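Local atomic coordinates of protein-S-isoprenylcysteine O-methyltransferase (Tribolium castaneum, PDB entry 5V7P), a protein that catalyses the methylation of isoprenylated C-terminal cysteine residues of proteins, with S-adenosyl-L-methionine as methyl donor, in the membrane of the endoplasmic reticulum. Residues G6-S9 / L10-F13; T14-S17 / L18-V22; F51-K54 / F55-E59; F60-A63 / I64-A68. All coordinates share one frame; numbering follows the deposited sequence.

Interaction 1: G6-S9 / L10-F13. With MPG ([(Z)-octadec-9-enyl] (2R)-2,3-bis(oxidanyl)propanoate), chain T.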
# COMPACT_ATOMS: atom_id res chain seq x y z
N GLY A 6 -7.63 -12.28 12.36
CA GLY A 6 -6.68 -11.52 13.15
C GLY A 6 -5.91 -12.38 14.13
O GLY A 6 -4.71 -12.18 14.33
N LYS A 7 -6.58 -13.35 14.75
CA LYS A 7 -5.90 -14.24 15.68
C LYS A 7 -4.94 -15.18 14.95
O LYS A 7 -3.88 -15.52 15.49
CB LYS A 7 -6.92 -15.05 16.48
CG LYS A 7 -7.77 -14.21 17.42
CD LYS A 7 -8.43 -15.08 18.48
CE LYS A 7 -9.39 -14.27 19.35
NZ LYS A 7 -10.01 -15.09 20.43
N ILE A 8 -5.28 -15.60 13.73
CA ILE A 8 -4.38 -16.44 12.95
C ILE A 8 -3.06 -15.71 12.71
O ILE A 8 -1.98 -16.27 12.90
CB ILE A 8 -5.05 -16.86 11.63
CG1 ILE A 8 -6.34 -17.65 11.89
CG2 ILE A 8 -4.09 -17.67 10.76
CD1 ILE A 8 -6.20 -18.79 12.87
N SER A 9 -3.14 -14.45 12.29
CA SER A 9 -1.92 -13.70 12.01
C SER A 9 -1.11 -13.47 13.28
O SER A 9 0.12 -13.51 13.25
CB SER A 9 -2.27 -12.36 11.35
OG SER A 9 -2.95 -11.51 12.26
N LEU A 10 -1.78 -13.24 14.41
CA LEU A 10 -1.07 -12.97 15.65
C LEU A 10 -0.38 -14.22 16.18
O LEU A 10 0.77 -14.16 16.63
CB LEU A 10 -2.03 -12.38 16.69
CG LEU A 10 -1.47 -11.65 17.92
CD1 LEU A 10 -0.96 -12.62 18.97
CD2 LEU A 10 -0.39 -10.64 17.54
N GLN A 11 -1.06 -15.36 16.12
CA GLN A 11 -0.44 -16.61 16.56
C GLN A 11 0.77 -16.95 15.69
O GLN A 11 1.82 -17.34 16.21
CB GLN A 11 -1.46 -17.74 16.51
CG GLN A 11 -2.59 -17.60 17.52
CD GLN A 11 -3.70 -18.62 17.30
OE1 GLN A 11 -4.10 -18.88 16.16
NE2 GLN A 11 -4.19 -19.20 18.38
N SER A 12 0.63 -16.82 14.37
CA SER A 12 1.72 -17.18 13.47
C SER A 12 2.88 -16.20 13.57
O SER A 12 4.05 -16.60 13.52
CB SER A 12 1.20 -17.26 12.04
OG SER A 12 0.06 -18.09 11.95
N PHE A 13 2.58 -14.91 13.71
CA PHE A 13 3.63 -13.90 13.76
C PHE A 13 4.49 -14.05 15.01
O PHE A 13 5.72 -14.08 14.93
CB PHE A 13 3.01 -12.50 13.70
CG PHE A 13 4.01 -11.39 13.85
CD1 PHE A 13 4.82 -11.02 12.79
CD2 PHE A 13 4.11 -10.69 15.04
CE1 PHE A 13 5.73 -9.99 12.92
CE2 PHE A 13 5.02 -9.66 15.18
CZ PHE A 13 5.83 -9.31 14.12
C2 MPG T . -6.96 -20.74 16.65
C3 MPG T . -7.12 -21.99 15.79
C4 MPG T . -6.17 -23.11 16.23
C5 MPG T . -4.72 -22.67 16.04
C6 MPG T . -3.91 -23.75 15.33
C7 MPG T . -2.47 -23.73 15.86
C8 MPG T . -1.47 -24.03 14.75
C9 MPG T . -0.26 -23.09 14.82
C10 MPG T . -0.43 -21.78 14.79
C11 MPG T . 0.76 -20.84 14.86
C12 MPG T . 1.50 -21.01 16.18
C13 MPG T . 2.99 -21.21 15.90
O1 MPG T . -8.36 -18.82 16.93
C1 MPG T . -7.68 -19.59 15.97
CXD MPG T . -10.85 -18.72 17.36
O2 MPG T . -11.99 -18.70 16.54
C21 MPG T . -11.00 -17.69 18.47
O3 MPG T . -10.00 -17.88 19.43
O4 MPG T . -9.74 -17.75 15.51
CX3 MPG T . -9.62 -18.38 16.51
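G6-S9 and L10-F13 meet as successive turns of the first transmembrane helix, 4-29, in an i to i+4 contact whose buried side packs against helices 59-84 and 90-113 while K7, I8 and Q11 line a bound monoglyceride-like lipid, MPG. Two serines fold their hydroxyls back onto the helix. S12 OG donates to I8 O at 2.9 Å, and S12 N reaches the same oxygen at 3.0 Å from the opposite face of the carbonyl plane. S9 OG turns to a position between its own backbone N and carbonyl carbon (chi1 68°), from which it bonds G6 O at 2.8 Å; L10 N comes to G6 O from the same face at 3.1 Å. On the lipid side, the extended chain of K7 carries NZ to hydroxyl O3 of MPG, 3.0 Å away. Further along the lipid, I8 CD1 lies 3.5 Å from MPG C1 and Q11 OE1 3.4 Å from MPG C2, while Q11 CG rests 3.2 Å from K7 O. A leucine in place of K7 would probably leave O3 of the headgroup without its ammonium donor and let the glycerate end move more freely. The chemistry thus divides by side: buried hydroxyls are satisfied by backbone carbonyls within one turn, whereas the long polar chains meet the lipid near its head.

Interaction 2: T14-S17 / L18-V22. With MPG ([(Z)-octadec-9-enyl] (2R)-2,3-bis(oxidanyl)propanoate), chain Z; UND (undecane), chain E.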
# COMPACT_ATOMS: atom_id res chain seq x y z
N THR A 14 3.85 -14.15 16.18
CA THR A 14 4.60 -14.29 17.42
C THR A 14 5.23 -15.67 17.54
O THR A 14 6.39 -15.80 17.97
CB THR A 14 3.69 -14.02 18.62
OG1 THR A 14 2.61 -14.96 18.64
CG2 THR A 14 3.13 -12.61 18.56
N GLY A 15 4.49 -16.72 17.16
CA GLY A 15 5.06 -18.05 17.18
C GLY A 15 6.31 -18.16 16.32
O GLY A 15 7.33 -18.69 16.75
N SER A 16 6.23 -17.66 15.08
CA SER A 16 7.40 -17.65 14.22
C SER A 16 8.51 -16.79 14.81
O SER A 16 9.69 -17.16 14.76
CB SER A 16 7.02 -17.15 12.82
OG SER A 16 8.15 -17.08 11.98
N SER A 17 8.15 -15.64 15.39
CA SER A 17 9.14 -14.80 16.04
C SER A 17 9.81 -15.53 17.20
O SER A 17 11.02 -15.40 17.40
CB SER A 17 8.49 -13.51 16.53
OG SER A 17 8.10 -12.68 15.45
N LEU A 18 9.04 -16.31 17.96
CA LEU A 18 9.61 -17.04 19.08
C LEU A 18 10.53 -18.16 18.59
O LEU A 18 11.61 -18.38 19.16
CB LEU A 18 8.50 -17.61 19.96
CG LEU A 18 8.93 -18.25 21.28
CD1 LEU A 18 9.44 -17.19 22.25
CD2 LEU A 18 7.78 -19.03 21.90
N VAL A 19 10.11 -18.87 17.54
CA VAL A 19 10.92 -19.98 17.02
C VAL A 19 12.30 -19.48 16.62
O VAL A 19 13.33 -19.98 17.09
CB VAL A 19 10.20 -20.66 15.84
CG1 VAL A 19 11.14 -21.57 15.05
CG2 VAL A 19 9.01 -21.46 16.35
N PHE A 20 12.35 -18.49 15.73
CA PHE A 20 13.63 -18.02 15.22
C PHE A 20 14.39 -17.20 16.24
O PHE A 20 15.62 -17.10 16.15
CB PHE A 20 13.40 -17.22 13.93
CG PHE A 20 12.87 -18.06 12.81
CD1 PHE A 20 13.72 -18.87 12.07
CD2 PHE A 20 11.52 -18.05 12.49
CE1 PHE A 20 13.23 -19.65 11.04
CE2 PHE A 20 11.03 -18.83 11.46
CZ PHE A 20 11.89 -19.63 10.74
N PHE A 21 13.70 -16.62 17.23
CA PHE A 21 14.40 -16.03 18.37
C PHE A 21 15.23 -17.08 19.09
O PHE A 21 16.38 -16.82 19.47
CB PHE A 21 13.41 -15.38 19.33
CG PHE A 21 14.02 -14.94 20.62
CD1 PHE A 21 14.81 -13.80 20.68
CD2 PHE A 21 13.81 -15.66 21.79
CE1 PHE A 21 15.38 -13.40 21.88
CE2 PHE A 21 14.37 -15.26 22.98
CZ PHE A 21 15.16 -14.12 23.03
N VAL A 22 14.67 -18.27 19.28
CA VAL A 22 15.42 -19.36 19.91
C VAL A 22 16.59 -19.78 19.02
O VAL A 22 17.70 -20.01 19.51
CB VAL A 22 14.49 -20.54 20.22
CG1 VAL A 22 15.27 -21.75 20.73
CG2 VAL A 22 13.43 -20.13 21.24
C2 MPG Z . 15.99 -25.35 17.64
C3 MPG Z . 15.09 -24.12 17.65
C4 MPG Z . 13.69 -24.50 17.18
C5 MPG Z . 12.96 -25.23 18.32
C6 MPG Z . 11.45 -25.09 18.14
C7 MPG Z . 10.84 -24.64 19.46
C8 MPG Z . 11.23 -23.19 19.75
C9 MPG Z . 10.67 -22.77 21.11
C10 MPG Z . 9.40 -22.43 21.23
C11 MPG Z . 8.48 -22.44 20.01
O1 MPG Z . 18.31 -24.83 17.61
C1 MPG Z . 17.22 -25.07 16.78
CXD MPG Z . 19.92 -25.86 15.95
O2 MPG Z . 20.89 -26.87 15.95
C21 MPG Z . 20.55 -24.57 15.44
O3 MPG Z . 20.01 -23.47 16.14
O4 MPG Z . 19.92 -26.25 18.27
CX3 MPG Z . 19.40 -25.68 17.37
C1 UND E . 15.77 -10.59 19.12
C2 UND E . 16.79 -11.47 18.40
C3 UND E . 17.86 -11.93 19.39
C4 UND E . 18.96 -12.67 18.64
C5 UND E . 20.14 -12.93 19.59
C6 UND E . 21.04 -11.70 19.64
C7 UND E . 21.99 -11.81 20.84
C8 UND E . 23.16 -10.86 20.65
C9 UND E . 23.33 -9.99 21.90
C10 UND E . 24.62 -9.18 21.77
C11 UND E . 24.55 -7.96 22.69
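L18, first of the second segment, donates its N to T14 O at 2.7 Å and brings its CB close to the same oxygen; its CD2 ends beside the alkene carbon C10 of a second MPG molecule, distinct from the one beside K7, on the surface of the protein. V19 bonds G15 O through its N and brings CG2 to 3.3 Å from that oxygen; the same methyl also meets C11 of this second MPG. F20 makes an almost straight bond from N to S16 O (3.1 Å, 179° at the hydrogen). Its ring, with CG set beside the backbone N (chi1 -65°), turns its edge back to S16: CD2 is 3.0 Å from S16 O, and CE2 3.4 Å from S16 OG, a hydroxyl bonded to A69 O of helix 59-84. Replacing F20 by an alanine would probably open a gap beside S16 and strip V42, Y45 and L73 of a packing partner. F21 bonds S17 O and presents a ring edge to undecane, CD1 to C1 3.7 Å. V22 continues the lipid-facing line, its CG2 3.8 Å from MPG C9. This part of helix 4-29 therefore has lipid along L18, V19 and V22, while F20 wedges toward helices 35-56 and 59-84 and S17 rests on V76 of the latter.

Interaction 3: F51-K54 / F55-E59. With MPG ([(Z)-octadec-9-enyl] (2R)-2,3-bis(oxidanyl)propanoate), chain T.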
# COMPACT_ATOMS: atom_id res chain seq x y z
N PHE A 51 5.55 -26.09 6.32
CA PHE A 51 4.80 -27.33 6.21
C PHE A 51 3.95 -27.63 7.44
O PHE A 51 2.90 -28.26 7.32
CB PHE A 51 5.75 -28.50 5.94
CG PHE A 51 6.13 -28.63 4.49
CD1 PHE A 51 5.23 -29.14 3.57
CD2 PHE A 51 7.39 -28.24 4.05
CE1 PHE A 51 5.58 -29.26 2.23
CE2 PHE A 51 7.74 -28.36 2.72
CZ PHE A 51 6.83 -28.87 1.81
N PHE A 52 4.38 -27.19 8.63
CA PHE A 52 3.53 -27.32 9.80
C PHE A 52 2.30 -26.43 9.69
O PHE A 52 1.21 -26.80 10.13
CB PHE A 52 4.32 -26.99 11.07
CG PHE A 52 5.02 -28.18 11.67
CD1 PHE A 52 4.30 -29.16 12.34
CD2 PHE A 52 6.40 -28.31 11.59
CE1 PHE A 52 4.94 -30.25 12.90
CE2 PHE A 52 7.04 -29.40 12.15
CZ PHE A 52 6.31 -30.37 12.80
N LEU A 53 2.46 -25.24 9.09
CA LEU A 53 1.33 -24.34 8.94
C LEU A 53 0.37 -24.84 7.86
O LEU A 53 -0.85 -24.80 8.05
CB LEU A 53 1.81 -22.93 8.60
CG LEU A 53 2.53 -22.15 9.71
CD1 LEU A 53 2.96 -20.79 9.20
CD2 LEU A 53 1.64 -21.99 10.94
N LYS A 54 0.90 -25.32 6.74
CA LYS A 54 0.04 -25.84 5.69
C LYS A 54 -0.78 -27.03 6.18
O LYS A 54 -1.87 -27.29 5.65
CB LYS A 54 0.88 -26.24 4.47
CG LYS A 54 0.04 -26.64 3.26
CD LYS A 54 0.30 -25.72 2.07
CE LYS A 54 -0.88 -25.73 1.10
NZ LYS A 54 -1.89 -24.68 1.44
N PHE A 55 -0.28 -27.75 7.18
CA PHE A 55 -0.99 -28.91 7.70
C PHE A 55 -2.13 -28.49 8.63
O PHE A 55 -3.19 -29.13 8.64
CB PHE A 55 -0.02 -29.83 8.43
CG PHE A 55 -0.67 -31.04 9.03
CD1 PHE A 55 -1.03 -32.12 8.24
CD2 PHE A 55 -0.91 -31.10 10.40
CE1 PHE A 55 -1.63 -33.23 8.80
CE2 PHE A 55 -1.51 -32.21 10.96
CZ PHE A 55 -1.87 -33.28 10.16
N PHE A 56 -1.93 -27.43 9.42
CA PHE A 56 -2.91 -27.02 10.41
C PHE A 56 -3.90 -25.98 9.91
O PHE A 56 -4.84 -25.65 10.63
CB PHE A 56 -2.19 -26.45 11.65
CG PHE A 56 -1.56 -27.50 12.53
CD1 PHE A 56 -2.09 -28.77 12.61
CD2 PHE A 56 -0.45 -27.19 13.30
CE1 PHE A 56 -1.52 -29.72 13.43
CE2 PHE A 56 0.12 -28.14 14.12
CZ PHE A 56 -0.42 -29.41 14.18
N TYR A 57 -3.72 -25.46 8.70
CA TYR A 57 -4.58 -24.41 8.18
C TYR A 57 -5.09 -24.80 6.80
O TYR A 57 -4.41 -25.49 6.04
CB TYR A 57 -3.85 -23.07 8.10
CG TYR A 57 -3.57 -22.45 9.45
CD1 TYR A 57 -4.61 -22.09 10.29
CD2 TYR A 57 -2.27 -22.21 9.88
CE1 TYR A 57 -4.37 -21.53 11.52
CE2 TYR A 57 -2.02 -21.64 11.11
CZ TYR A 57 -3.08 -21.30 11.93
OH TYR A 57 -2.85 -20.73 13.16
N ASN A 58 -6.30 -24.33 6.49
CA ASN A 58 -6.83 -24.48 5.15
C ASN A 58 -6.23 -23.39 4.26
O ASN A 58 -5.37 -22.61 4.67
CB ASN A 58 -8.36 -24.42 5.18
CG ASN A 58 -8.89 -23.07 5.59
OD1 ASN A 58 -8.17 -22.24 6.15
ND2 ASN A 58 -10.18 -22.84 5.34
N GLU A 59 -6.68 -23.35 3.00
CA GLU A 59 -6.08 -22.44 2.03
C GLU A 59 -6.19 -20.99 2.49
O GLU A 59 -5.19 -20.26 2.49
CB GLU A 59 -6.74 -22.63 0.66
CG GLU A 59 -6.40 -23.95 -0.01
CD GLU A 59 -4.94 -24.03 -0.44
OE1 GLU A 59 -4.33 -22.96 -0.67
OE2 GLU A 59 -4.41 -25.15 -0.54
C2 MPG T . -6.96 -20.74 16.65
C3 MPG T . -7.12 -21.99 15.79
C4 MPG T . -6.17 -23.11 16.23
C5 MPG T . -4.72 -22.67 16.04
C6 MPG T . -3.91 -23.75 15.33
C7 MPG T . -2.47 -23.73 15.86
C8 MPG T . -1.47 -24.03 14.75
C9 MPG T . -0.26 -23.09 14.82
C10 MPG T . -0.43 -21.78 14.79
C11 MPG T . 0.76 -20.84 14.86
C12 MPG T . 1.50 -21.01 16.18
C13 MPG T . 2.99 -21.21 15.90
O1 MPG T . -8.36 -18.82 16.93
C1 MPG T . -7.68 -19.59 15.97
CXD MPG T . -10.85 -18.72 17.36
O2 MPG T . -11.99 -18.70 16.54
C21 MPG T . -11.00 -17.69 18.47
O3 MPG T . -10.00 -17.88 19.43
O4 MPG T . -9.74 -17.75 15.51
CX3 MPG T . -9.62 -18.38 16.51
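L53 and Y57 carry the contact at the tight turn of a transmembrane helical hairpin, where helix 35-56 ends and N58, as N-cap, starts helix 59-84 by offering OD1 to A61 N. The side chain of Y57 can be followed outward. Its CB lies 3.5 Å from L53 O, and CD2 returns to the same carbonyl oxygen at 3.5 Å. CE2 then meets L53 CD2 at 3.7 Å, a methyl that lies at the ring edge, in its plane, the two side chains running alongside each other. On the other side of the ring from CE2, CE1 packs on CD1 of I8 in helix 4-29. The tip, OH, comes 3.1 Å from the alkene carbon C10 of MPG, so the ring bridges the end of helix 35-56, helix 4-29 and the lipid chain. F56 adds a second aromatic group there, its CD2 3.6 Å from MPG C8. The backbone is fraying at this point: L53 O receives only weak bonds, from F56 N and Y57 N, and Y57 has left helical geometry. Across the turn K54 is drawn toward E59. Its chain bends at chi2 (119°) and again at chi4 (90°), and its ammonium also makes a cation-pi contact with F62, which probably helps to hold it in place. The salt bridge closes with K54 NZ 3.2 Å from E59 OE2, met from above the carboxylate plane.

Interaction 4: F60-A63 / I64-A68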
# COMPACT_ATOMS: atom_id res chain seq x y z
N PHE A 60 -7.38 -20.57 2.89
CA PHE A 60 -7.58 -19.17 3.28
C PHE A 60 -6.71 -18.80 4.47
O PHE A 60 -6.00 -17.78 4.44
CB PHE A 60 -9.06 -18.92 3.59
CG PHE A 60 -9.30 -17.62 4.32
CD1 PHE A 60 -9.37 -16.42 3.62
CD2 PHE A 60 -9.47 -17.60 5.69
CE1 PHE A 60 -9.59 -15.23 4.28
CE2 PHE A 60 -9.69 -16.41 6.36
CZ PHE A 60 -9.76 -15.22 5.65
N ALA A 61 -6.75 -19.61 5.53
CA ALA A 61 -6.01 -19.28 6.75
C ALA A 61 -4.51 -19.39 6.54
O ALA A 61 -3.74 -18.59 7.09
CB ALA A 61 -6.46 -20.18 7.89
N PHE A 62 -4.06 -20.37 5.76
CA PHE A 62 -2.63 -20.55 5.54
C PHE A 62 -2.04 -19.35 4.81
O PHE A 62 -0.95 -18.87 5.17
CB PHE A 62 -2.37 -21.83 4.75
CG PHE A 62 -0.93 -21.99 4.33
CD1 PHE A 62 0.00 -22.50 5.22
CD2 PHE A 62 -0.52 -21.63 3.06
CE1 PHE A 62 1.32 -22.65 4.84
CE2 PHE A 62 0.80 -21.78 2.68
CZ PHE A 62 1.72 -22.29 3.58
N ALA A 63 -2.74 -18.84 3.80
CA ALA A 63 -2.26 -17.66 3.09
C ALA A 63 -1.99 -16.52 4.05
O ALA A 63 -1.02 -15.76 3.88
CB ALA A 63 -3.29 -17.25 2.03
N ILE A 64 -2.83 -16.37 5.07
CA ILE A 64 -2.61 -15.35 6.09
C ILE A 64 -1.49 -15.77 7.04
O ILE A 64 -0.61 -14.97 7.37
CB ILE A 64 -3.92 -15.06 6.85
CG1 ILE A 64 -4.93 -14.38 5.92
CG2 ILE A 64 -3.66 -14.19 8.09
CD1 ILE A 64 -6.32 -14.23 6.51
N ALA A 65 -1.51 -17.03 7.47
CA ALA A 65 -0.56 -17.47 8.49
C ALA A 65 0.87 -17.44 7.97
O ALA A 65 1.78 -17.01 8.70
CB ALA A 65 -0.92 -18.88 8.96
N ILE A 66 1.10 -17.87 6.73
CA ILE A 66 2.47 -17.97 6.24
C ILE A 66 3.07 -16.58 6.03
O ILE A 66 4.27 -16.38 6.24
CB ILE A 66 2.52 -18.81 4.94
CG1 ILE A 66 3.97 -19.15 4.58
CG2 ILE A 66 1.85 -18.07 3.78
CD1 ILE A 66 4.65 -20.10 5.55
N ARG A 67 2.25 -15.61 5.63
CA ARG A 67 2.75 -14.25 5.49
C ARG A 67 3.10 -13.65 6.85
O ARG A 67 4.15 -13.01 7.00
CB ARG A 67 1.73 -13.39 4.76
CG ARG A 67 1.64 -13.69 3.27
CD ARG A 67 0.42 -13.07 2.63
NE ARG A 67 0.45 -13.21 1.18
CZ ARG A 67 0.18 -14.35 0.53
NH1 ARG A 67 -0.14 -15.44 1.20
NH2 ARG A 67 0.24 -14.38 -0.79
N ALA A 68 2.24 -13.86 7.85
CA ALA A 68 2.53 -13.38 9.19
C ALA A 68 3.79 -14.05 9.74
O ALA A 68 4.63 -13.39 10.37
CB ALA A 68 1.34 -13.63 10.11
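F62 and I66 form the tightly packed part of an i to i+4 contact in the opening turns of transmembrane helix 59-84, the second arm of the hairpin that follows helix 35-56. The two side chains run alongside each other in the same direction. I66 CB sits over one face of the F62 ring, 4.1 Å from its centroid and shifted toward the rim, a CH-pi contact in which CZ of F62 is the nearest ring atom to I66 CB. With CG anti to the backbone N (chi1 173°), the ring of F62 folds forward over the following turn; Y50 meets it edge-to-face, and L53 packs against it. Beneath the pair, I66 N bonds F62 O at 2.8 Å, and I66 CG2 presses to 3.2 Å from the same oxygen. On the side facing helix 4-29, A65 N bonds A61 O at 2.7 Å in the carbonyl plane, and only the methyl of buried A65 stands between the backbone and I8 and S12. The opposite character appears at F60, whose ring lies on the surface and reaches I64 by little more than its far end, CZ to CD1 3.7 Å, while I64 itself is buried and also touches A5 and S9 of helix 4-29. R67, partly exposed beside T120 and F123, departs from the regular pattern. Its backbone N stands 3.7 Å from A63 O, and the guanidinium serves that carbonyl instead: R67 NH1 donates to A63 O at 2.8 Å, nearly in the guanidinium plane and at 116° to the C=O bond.

Overall arrangement
From the N terminus, interactions 1 and 2 follow directly on one another along helix 4-29, their centres 13 Å apart; interaction 3 then lies at the end of helix 35-56 and interaction 4 at the start of helix 59-84. All four are local and in series, so none nests within or crosses another; 1, 2 and 4 link residues about one turn apart within a helix and close no long loop, whereas interaction 3 spans the bend between helices 35-56 and 59-84. Interactions 1, 3 and 4 touch in space: Y57 packs on A65, and S9 and S12 of 6-13 meet A68 and A65 of 60-68. One MPG molecule joins interactions 1 and 3. Interaction 2 remains about 5 Å from interaction 4 at the nearest atoms.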